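Local coordinates for protein cyclohexadienyl dehydratase (Synthetic construct, PDB 5JOS) that probably catalyses the dehydration of prephenate and arogenate in phenylalanine biosynthesis, using the two-lobed fold of a periplasmic binding protein, at residues A[34-39]-A[104-109]; A[136-141]-A[146-151]; A[168-173]-A[193-198]. One frame throughout, in Å; residues are numbered along the deposited sequence.

Contact 1. Residues A[34-39]-A[104-109]; sequences KPFSYR and DPYMTF
Phe36 and Met107 form a Met-aromatic contact within a solute-binding protein fold, between a loop after strand 24-29 and strand 107-109. The tight part is the methionine tip, which reaches the rim of the ring, not a face: SD of Met107 lies 5.3 Å from the centroid of Phe36 and 89° off the ring normal. Its CG stands anti to the backbone N (chi1 -167°), which sends the chain across to Phe36, and the bend at the last torsion swings the methyl against the ring edge, with CE 3.8 Å from Phe36 CE1. One face of Phe36 carries Pro35 CG, offset toward the rim, and Leu245 and Tyr241 of helix 236-245 pack on Met107. The looser part is Tyr106: Phe36 CE1 comes near the plane of the tyrosine ring, at its edge, with 4.4 Å to Tyr106 CE2. That ring stacks on Tyr211, and its hydroxyl makes a weak hydrogen bond to Asp49. Farther out, Lys34 and Arg39 on one segment and Asp104 and Thr108 on the other lie toward solvent. Phe36 CD1 stands 4.4 Å from Tyr106 OH, obliquely placed to the phenyl ring.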
loop_
_atom_site.group_PDB
_atom_site.type_symbol
_atom_site.label_atom_id
_atom_site.label_comp_id
_atom_site.label_asym_id
_atom_site.label_seq_id
_atom_site.Cartn_x
_atom_site.Cartn_y
_atom_site.Cartn_z
ATOM N N LYS A 34 -9.157 5.763 -2.457
ATOM C CA LYS A 34 -8.017 6.600 -2.754
ATOM C C LYS A 34 -6.928 6.209 -1.824
ATOM O O LYS A 34 -7.218 5.937 -0.689
ATOM C CB LYS A 34 -8.267 8.040 -2.496
ATOM C CG LYS A 34 -9.471 8.647 -3.150
ATOM C CD LYS A 34 -9.929 9.863 -2.318
ATOM C CE LYS A 34 -10.169 11.082 -3.165
ATOM N NZ LYS A 34 -11.347 10.868 -4.021
ATOM N N PRO A 35 -5.674 6.246 -2.299
ATOM C CA PRO A 35 -5.307 6.771 -3.630
ATOM C C PRO A 35 -5.110 5.631 -4.675
ATOM O O PRO A 35 -4.380 5.827 -5.656
ATOM C CB PRO A 35 -3.918 7.401 -3.338
ATOM C CG PRO A 35 -3.348 6.352 -2.372
ATOM C CD PRO A 35 -4.505 6.051 -1.472
ATOM N N PHE A 36 -5.633 4.429 -4.409
ATOM C CA PHE A 36 -5.330 3.277 -5.252
ATOM C C PHE A 36 -6.258 3.069 -6.442
ATOM O O PHE A 36 -5.811 2.605 -7.503
ATOM C CB PHE A 36 -5.335 2.006 -4.396
ATOM C CG PHE A 36 -4.280 2.002 -3.332
ATOM C CD1 PHE A 36 -2.987 1.654 -3.637
ATOM C CD2 PHE A 36 -4.565 2.331 -2.086
ATOM C CE1 PHE A 36 -2.033 1.689 -2.693
ATOM C CE2 PHE A 36 -3.597 2.325 -1.131
ATOM C CZ PHE A 36 -2.367 2.006 -1.424
ATOM N N SER A 37 -7.528 3.342 -6.222
ATOM C CA SER A 37 -8.609 3.059 -7.131
ATOM C C SER A 37 -9.819 3.862 -6.824
ATOM O O SER A 37 -10.542 3.566 -5.883
ATOM C CB SER A 37 -8.991 1.597 -7.021
ATOM O OG SER A 37 -10.086 1.276 -7.893
ATOM N N TYR A 38 -10.098 4.837 -7.665
ATOM C CA TYR A 38 -11.204 5.705 -7.449
ATOM C C TYR A 38 -11.640 6.312 -8.725
ATOM O O TYR A 38 -11.279 5.799 -9.785
ATOM C CB TYR A 38 -10.903 6.744 -6.384
ATOM C CG TYR A 38 -9.735 7.679 -6.595
ATOM C CD1 TYR A 38 -8.395 7.277 -6.348
ATOM C CD2 TYR A 38 -9.961 9.026 -6.915
ATOM C CE1 TYR A 38 -7.319 8.188 -6.461
ATOM C CE2 TYR A 38 -8.888 9.918 -7.056
ATOM C CZ TYR A 38 -7.577 9.508 -6.815
ATOM O OH TYR A 38 -6.597 10.456 -6.964
ATOM N N ARG A 39 -12.460 7.363 -8.652
ATOM C CA ARG A 39 -13.014 7.987 -9.901
ATOM C C ARG A 39 -12.494 9.434 -10.033
ATOM O O ARG A 39 -12.527 10.176 -9.038
ATOM C CB ARG A 39 -14.567 8.009 -9.960
ATOM C CG ARG A 39 -15.325 6.736 -9.716
ATOM C CD ARG A 39 -14.780 5.660 -10.603
ATOM N NE ARG A 39 -15.703 4.524 -10.735
ATOM C CZ ARG A 39 -16.138 3.995 -11.894
ATOM N NH1 ARG A 39 -15.746 4.471 -13.084
ATOM N NH2 ARG A 39 -16.982 2.966 -11.878
ATOM N N ASP A 104 3.827 -11.080 -4.720
ATOM C CA ASP A 104 4.722 -10.445 -3.785
ATOM C C ASP A 104 4.232 -9.002 -3.509
ATOM O O ASP A 104 3.512 -8.417 -4.322
ATOM C CB ASP A 104 6.141 -10.377 -4.337
ATOM C CG ASP A 104 6.743 -11.712 -4.533
ATOM O OD1 ASP A 104 6.419 -12.628 -3.806
ATOM O OD2 ASP A 104 7.585 -11.819 -5.411
ATOM N N PRO A 105 4.640 -8.437 -2.386
ATOM C CA PRO A 105 4.023 -7.199 -1.928
ATOM C C PRO A 105 4.561 -6.054 -2.701
ATOM O O PRO A 105 5.688 -6.061 -3.085
ATOM C CB PRO A 105 4.402 -7.153 -0.456
ATOM C CG PRO A 105 5.597 -8.055 -0.316
ATOM C CD PRO A 105 5.354 -9.151 -1.298
ATOM N N TYR A 106 3.739 -5.094 -3.054
ATOM C CA TYR A 106 4.279 -3.897 -3.677
ATOM C C TYR A 106 4.319 -2.659 -2.765
ATOM O O TYR A 106 4.830 -1.596 -3.165
ATOM C CB TYR A 106 3.491 -3.540 -4.950
ATOM C CG TYR A 106 2.056 -3.247 -4.746
ATOM C CD1 TYR A 106 1.137 -4.256 -4.749
ATOM C CD2 TYR A 106 1.589 -1.963 -4.582
ATOM C CE1 TYR A 106 -0.199 -3.997 -4.523
ATOM C CE2 TYR A 106 0.259 -1.703 -4.381
ATOM C CZ TYR A 106 -0.636 -2.731 -4.407
ATOM O OH TYR A 106 -1.984 -2.537 -4.287
ATOM N N MET A 107 3.767 -2.811 -1.564
ATOM C CA MET A 107 3.872 -1.825 -0.537
ATOM C C MET A 107 3.786 -2.489 0.807
ATOM O O MET A 107 2.990 -3.453 1.024
ATOM C CB MET A 107 2.689 -0.835 -0.667
ATOM C CG MET A 107 2.914 0.403 0.167
ATOM S SD MET A 107 1.444 1.411 -0.039
ATOM C CE MET A 107 1.652 1.818 -1.796
ATOM N N THR A 108 4.576 -1.972 1.738
ATOM C CA THR A 108 4.468 -2.344 3.160
ATOM C C THR A 108 3.974 -1.179 3.995
ATOM O O THR A 108 4.193 -0.049 3.634
ATOM C CB THR A 108 5.763 -2.863 3.719
ATOM O OG1 THR A 108 6.791 -1.907 3.512
ATOM C CG2 THR A 108 6.217 -4.131 2.914
ATOM N N PHE A 109 3.193 -1.456 5.008
ATOM C CA PHE A 109 2.673 -0.412 5.820
ATOM C C PHE A 109 2.370 -0.855 7.227
ATOM O O PHE A 109 2.421 -2.030 7.511
ATOM C CB PHE A 109 1.429 0.181 5.128
ATOM C CG PHE A 109 0.199 -0.681 5.132
ATOM C CD1 PHE A 109 -0.017 -1.607 4.125
ATOM C CD2 PHE A 109 -0.761 -0.503 6.048
ATOM C CE1 PHE A 109 -1.153 -2.383 4.124
ATOM C CE2 PHE A 109 -1.913 -1.263 6.060
ATOM C CZ PHE A 109 -2.116 -2.199 5.080
#

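Contact 2. Residues A[136-141]-A[146-151]; sequences VAVNPG and KFAREH
Helix 143-151 runs back against the direction of strand 135-138, the CA atoms coming nearest, 7.8 Å, at Val136 and Ala148. This is the first half of a beta-alpha-beta unit completed by strand 156-159, and the helix lies on its sheet through a small apolar interface. Ala148 points its methyl at the strand and is met by two valines separated by one residue, on the same side of the strand. Ala148 CB is 4.2 Å from Val136 CG1. Different first torsions bring the two CG1 methyls together: CG1 is anti to the backbone N in Val136 (chi1 173°) but anti to the carbonyl carbon in Val138 (chi1 -60°). The two methyls thereby lie side by side, and Ala148 CB packs against both. Ile179 of the neighbouring strand touches both valines, and Ile157 touches Ala148, which continues the apolar layer. Polar groups tie the turn between strand and helix: Asn139 OD1 accepts from Asn144, while Glu145 takes the backbone NH of Gly141 with one carboxylate oxygen and forms a salt bridge to Arg149 NE with the other. Back at the interface, the shorter of the two methyl contacts runs from Val138 CG1 to Ala148 CB, at 4.1 Å.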
loop_
_atom_site.group_PDB
_atom_site.type_symbol
_atom_site.label_atom_id
_atom_site.label_comp_id
_atom_site.label_asym_id
_atom_site.label_seq_id
_atom_site.Cartn_x
_atom_site.Cartn_y
_atom_site.Cartn_z
ATOM N N VAL A 136 7.863 12.068 21.583
ATOM C CA VAL A 136 6.955 11.221 20.885
ATOM C C VAL A 136 5.560 11.429 21.336
ATOM O O VAL A 136 5.300 11.501 22.524
ATOM C CB VAL A 136 7.303 9.749 21.123
ATOM C CG1 VAL A 136 6.261 8.816 20.531
ATOM C CG2 VAL A 136 8.626 9.442 20.453
ATOM N N ALA A 137 4.687 11.571 20.351
ATOM C CA ALA A 137 3.285 11.899 20.605
ATOM C C ALA A 137 2.390 10.801 20.181
ATOM O O ALA A 137 2.523 10.318 19.071
ATOM C CB ALA A 137 2.879 13.162 19.886
ATOM N N VAL A 138 1.480 10.377 21.074
ATOM C CA VAL A 138 0.517 9.388 20.676
ATOM C C VAL A 138 -0.823 9.673 21.329
ATOM O O VAL A 138 -0.893 10.353 22.380
ATOM C CB VAL A 138 0.929 7.982 21.094
ATOM C CG1 VAL A 138 2.249 7.584 20.474
ATOM C CG2 VAL A 138 1.016 7.907 22.600
ATOM N N ASN A 139 -1.886 9.105 20.749
ATOM C CA ASN A 139 -3.184 9.078 21.414
ATOM C C ASN A 139 -3.232 7.922 22.386
ATOM O O ASN A 139 -2.486 6.975 22.253
ATOM C CB ASN A 139 -4.323 8.970 20.388
ATOM C CG ASN A 139 -4.196 7.723 19.520
ATOM O OD1 ASN A 139 -3.147 7.454 18.931
ATOM N ND2 ASN A 139 -5.199 6.932 19.517
ATOM N N PRO A 140 -4.153 7.964 23.360
ATOM C CA PRO A 140 -4.213 6.926 24.325
ATOM C C PRO A 140 -4.905 5.688 23.836
ATOM O O PRO A 140 -5.884 5.748 23.104
ATOM C CB PRO A 140 -5.109 7.496 25.460
ATOM C CG PRO A 140 -5.626 8.788 24.955
ATOM C CD PRO A 140 -5.238 8.944 23.525
ATOM N N GLY A 141 -4.406 4.576 24.309
ATOM C CA GLY A 141 -5.255 3.421 24.521
ATOM C C GLY A 141 -5.198 2.414 23.411
ATOM O O GLY A 141 -5.812 1.422 23.541
ATOM N N LYS A 146 0.772 1.672 22.326
ATOM C CA LYS A 146 1.464 0.401 22.539
ATOM C C LYS A 146 2.751 0.255 21.673
ATOM O O LYS A 146 3.773 -0.224 22.122
ATOM C CB LYS A 146 0.425 -0.687 22.264
ATOM C CG LYS A 146 0.891 -2.116 22.247
ATOM C CD LYS A 146 -0.023 -2.900 21.284
ATOM C CE LYS A 146 -0.422 -4.269 21.793
ATOM N NZ LYS A 146 0.727 -5.014 22.358
ATOM N N PHE A 147 2.759 0.726 20.447
ATOM C CA PHE A 147 3.987 0.664 19.666
ATOM C C PHE A 147 5.092 1.497 20.375
ATOM O O PHE A 147 6.284 1.113 20.471
ATOM C CB PHE A 147 3.768 1.257 18.254
ATOM C CG PHE A 147 4.978 1.217 17.413
ATOM C CD1 PHE A 147 5.912 2.254 17.470
ATOM C CD2 PHE A 147 5.205 0.140 16.547
ATOM C CE1 PHE A 147 7.076 2.203 16.695
ATOM C CE2 PHE A 147 6.369 0.098 15.790
ATOM C CZ PHE A 147 7.281 1.136 15.841
ATOM N N ALA A 148 4.702 2.671 20.852
ATOM C CA ALA A 148 5.692 3.543 21.440
ATOM C C ALA A 148 6.297 2.965 22.729
ATOM O O ALA A 148 7.497 3.095 22.952
ATOM C CB ALA A 148 5.110 4.908 21.714
ATOM N N ARG A 149 5.437 2.365 23.552
ATOM C CA ARG A 149 5.832 1.796 24.856
ATOM C C ARG A 149 6.667 0.576 24.611
ATOM O O ARG A 149 7.619 0.334 25.326
ATOM C CB ARG A 149 4.620 1.518 25.768
ATOM C CG ARG A 149 3.968 2.881 26.103
ATOM C CD ARG A 149 3.113 2.848 27.318
ATOM N NE ARG A 149 2.422 4.108 27.542
ATOM C CZ ARG A 149 2.971 5.240 27.960
ATOM N NH1 ARG A 149 4.244 5.297 28.216
ATOM N NH2 ARG A 149 2.241 6.328 28.176
ATOM N N GLU A 150 6.371 -0.123 23.523
ATOM C CA GLU A 150 7.147 -1.282 23.205
ATOM C C GLU A 150 8.487 -0.938 22.574
ATOM O O GLU A 150 9.468 -1.459 23.020
ATOM C CB GLU A 150 6.386 -2.252 22.336
ATOM C CG GLU A 150 7.269 -3.409 21.851
ATOM C CD GLU A 150 6.466 -4.533 21.213
ATOM O OE1 GLU A 150 5.217 -4.430 21.178
ATOM O OE2 GLU A 150 7.086 -5.533 20.745
ATOM N N HIS A 151 8.551 -0.077 21.595
ATOM C CA HIS A 151 9.742 0.007 20.770
ATOM C C HIS A 151 10.374 1.316 20.908
ATOM O O HIS A 151 11.420 1.545 20.337
ATOM C CB HIS A 151 9.350 -0.079 19.288
ATOM C CG HIS A 151 8.684 -1.359 18.918
ATOM N ND1 HIS A 151 9.387 -2.520 18.745
ATOM C CD2 HIS A 151 7.377 -1.673 18.728
ATOM C CE1 HIS A 151 8.548 -3.501 18.455
ATOM N NE2 HIS A 151 7.322 -3.008 18.434
#

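Contact 3. Residues A[168-173]-A[193-198]; sequences QEVASG and PGLAAV. With NA (sodium ion), chain B.
Leu195 sets one methyl against the last turn of helix 166-171, where Val170 and Ala171 receive it. The side chains of Val170 and Leu195 slant across each other, branch against branch, with Leu195 CD2 3.7 Å from Val170 CG1. Both torsions serve this meeting: the leucine CG is anti to its carbonyl carbon (chi1 -60°), and Val170 CG1 is anti to the backbone N (chi1 174°). The same CD2 also reaches Ala171, 3.8 Å from its CB and 3.7 Å from its backbone N, so the methyl touches the helix backbone as well as its side chains. Just beyond, the helix ends in a Schellman motif, with Gly173 at positive phi and its N bonded to Val170 O at 3.0 Å. Gln168 O takes two donors, the backbone N of Ser172 and, at 2.9 Å, Ser172 OG, which lies in the carbonyl plane on a lone pair with a C=O...OG angle of 139°. Strand 195-197, at the margin of the mixed sheet, pairs with strand 111-116. While the leucine side chain packs on the helix, its carbonyl serves a sodium ion, with Leu195 O 2.5 Å from the metal. Ala189 O and His192 O also bind the ion, and two waters join them; one of these, 2.4 Å from the sodium, makes a weak hydrogen bond to Pro193 O.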
loop_
_atom_site.group_PDB
_atom_site.type_symbol
_atom_site.label_atom_id
_atom_site.label_comp_id
_atom_site.label_asym_id
_atom_site.label_seq_id
_atom_site.Cartn_x
_atom_site.Cartn_y
_atom_site.Cartn_z
ATOM N N GLN A 168 -0.414 18.696 14.539
ATOM C CA GLN A 168 -0.119 20.095 14.687
ATOM C C GLN A 168 0.833 20.371 15.839
ATOM O O GLN A 168 1.589 21.351 15.799
ATOM C CB GLN A 168 -1.436 20.840 14.900
ATOM C CG GLN A 168 -1.270 22.304 14.843
ATOM C CD GLN A 168 -0.543 22.755 13.575
ATOM O OE1 GLN A 168 -0.961 22.411 12.449
ATOM N NE2 GLN A 168 0.560 23.521 13.758
ATOM N N GLU A 169 0.833 19.503 16.857
ATOM C CA GLU A 169 1.880 19.568 17.879
ATOM C C GLU A 169 3.247 19.327 17.270
ATOM O O GLU A 169 4.209 19.911 17.713
ATOM C CB GLU A 169 1.679 18.508 18.948
ATOM C CG GLU A 169 0.374 18.655 19.719
ATOM C CD GLU A 169 0.272 19.977 20.389
ATOM O OE1 GLU A 169 1.145 20.284 21.190
ATOM O OE2 GLU A 169 -0.655 20.742 20.077
ATOM N N VAL A 170 3.359 18.376 16.331
ATOM C CA VAL A 170 4.625 18.146 15.654
ATOM C C VAL A 170 5.047 19.391 14.863
ATOM O O VAL A 170 6.148 19.855 14.998
ATOM C CB VAL A 170 4.587 16.889 14.752
ATOM C CG1 VAL A 170 5.848 16.749 13.939
ATOM C CG2 VAL A 170 4.448 15.649 15.634
ATOM N N ALA A 171 4.159 19.893 14.018
ATOM C CA ALA A 171 4.424 21.012 13.148
ATOM C C ALA A 171 4.821 22.204 13.896
ATOM O O ALA A 171 5.626 22.936 13.379
ATOM C CB ALA A 171 3.205 21.410 12.319
ATOM N N SER A 172 4.205 22.462 15.051
ATOM C CA SER A 172 4.466 23.713 15.747
ATOM C C SER A 172 5.680 23.494 16.622
ATOM O O SER A 172 6.085 24.393 17.284
ATOM C CB SER A 172 3.279 24.063 16.664
ATOM O OG SER A 172 3.179 22.967 17.618
ATOM N N GLY A 173 6.245 22.299 16.701
ATOM C CA GLY A 173 7.518 22.135 17.435
ATOM C C GLY A 173 7.319 21.773 18.894
ATOM O O GLY A 173 8.274 21.809 19.705
ATOM N N PRO A 193 2.610 21.701 4.695
ATOM C CA PRO A 193 3.922 21.937 4.150
ATOM C C PRO A 193 5.063 21.746 5.123
ATOM O O PRO A 193 6.211 21.714 4.724
ATOM C CB PRO A 193 3.860 23.385 3.715
ATOM C CG PRO A 193 2.843 24.012 4.649
ATOM C CD PRO A 193 1.841 22.943 4.845
ATOM N N GLY A 194 4.756 21.743 6.396
ATOM C CA GLY A 194 5.763 21.677 7.451
ATOM C C GLY A 194 5.977 20.244 7.915
ATOM O O GLY A 194 6.757 19.992 8.798
ATOM N N LEU A 195 5.253 19.295 7.370
ATOM C CA LEU A 195 5.353 17.879 7.913
ATOM C C LEU A 195 5.761 16.913 6.804
ATOM O O LEU A 195 5.509 17.156 5.601
ATOM C CB LEU A 195 4.045 17.401 8.485
ATOM C CG LEU A 195 3.403 18.162 9.646
ATOM C CD1 LEU A 195 2.060 17.600 10.029
ATOM C CD2 LEU A 195 4.226 18.049 10.868
ATOM N N ALA A 196 6.450 15.869 7.209
ATOM C CA ALA A 196 6.860 14.797 6.341
ATOM C C ALA A 196 6.598 13.445 6.982
ATOM O O ALA A 196 6.611 13.280 8.200
ATOM C CB ALA A 196 8.338 14.930 6.035
ATOM N N ALA A 197 6.210 12.486 6.174
ATOM C CA ALA A 197 5.989 11.096 6.674
ATOM C C ALA A 197 7.203 10.328 6.283
ATOM O O ALA A 197 7.606 10.419 5.156
ATOM C CB ALA A 197 4.789 10.433 5.994
ATOM N N VAL A 198 7.782 9.537 7.150
ATOM C CA VAL A 198 8.978 8.758 6.766
ATOM C C VAL A 198 8.674 7.264 6.791
ATOM O O VAL A 198 8.325 6.761 7.819
ATOM C CB VAL A 198 10.126 9.050 7.744
ATOM C CG1 VAL A 198 11.405 8.380 7.257
ATOM C CG2 VAL A 198 10.339 10.551 7.846
HETATM NA NA NA B . 4.159 18.049 3.652
HETATM O O HOH W 1 6.207 19.234 3.218
HETATM O O HOH W 2 4.930 16.480 2.109
#

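The three contacts follow one another along the chain and do not touch. Contacts 2 and 3 have centres about 18 Å and nearest atoms about 5 Å apart, and both reach the five-stranded mixed sheet: contact 2 through strand 135-138, contact 3 through an edge strand, 195-197. Contact 1 lies farther off, its centre about 26 and 24 Å from those of contacts 2 and 3 but its nearest atoms about 9 Å from either, near the centre of the chain. Its segment 104-109 leads directly into strand 111-116 of the mixed sheet. Bound benzoic acid, which probably occupies the substrate pocket, lies about 13 Å from the side chain of Val138 in contact 2, whereas the sodium ion belongs to contact 3.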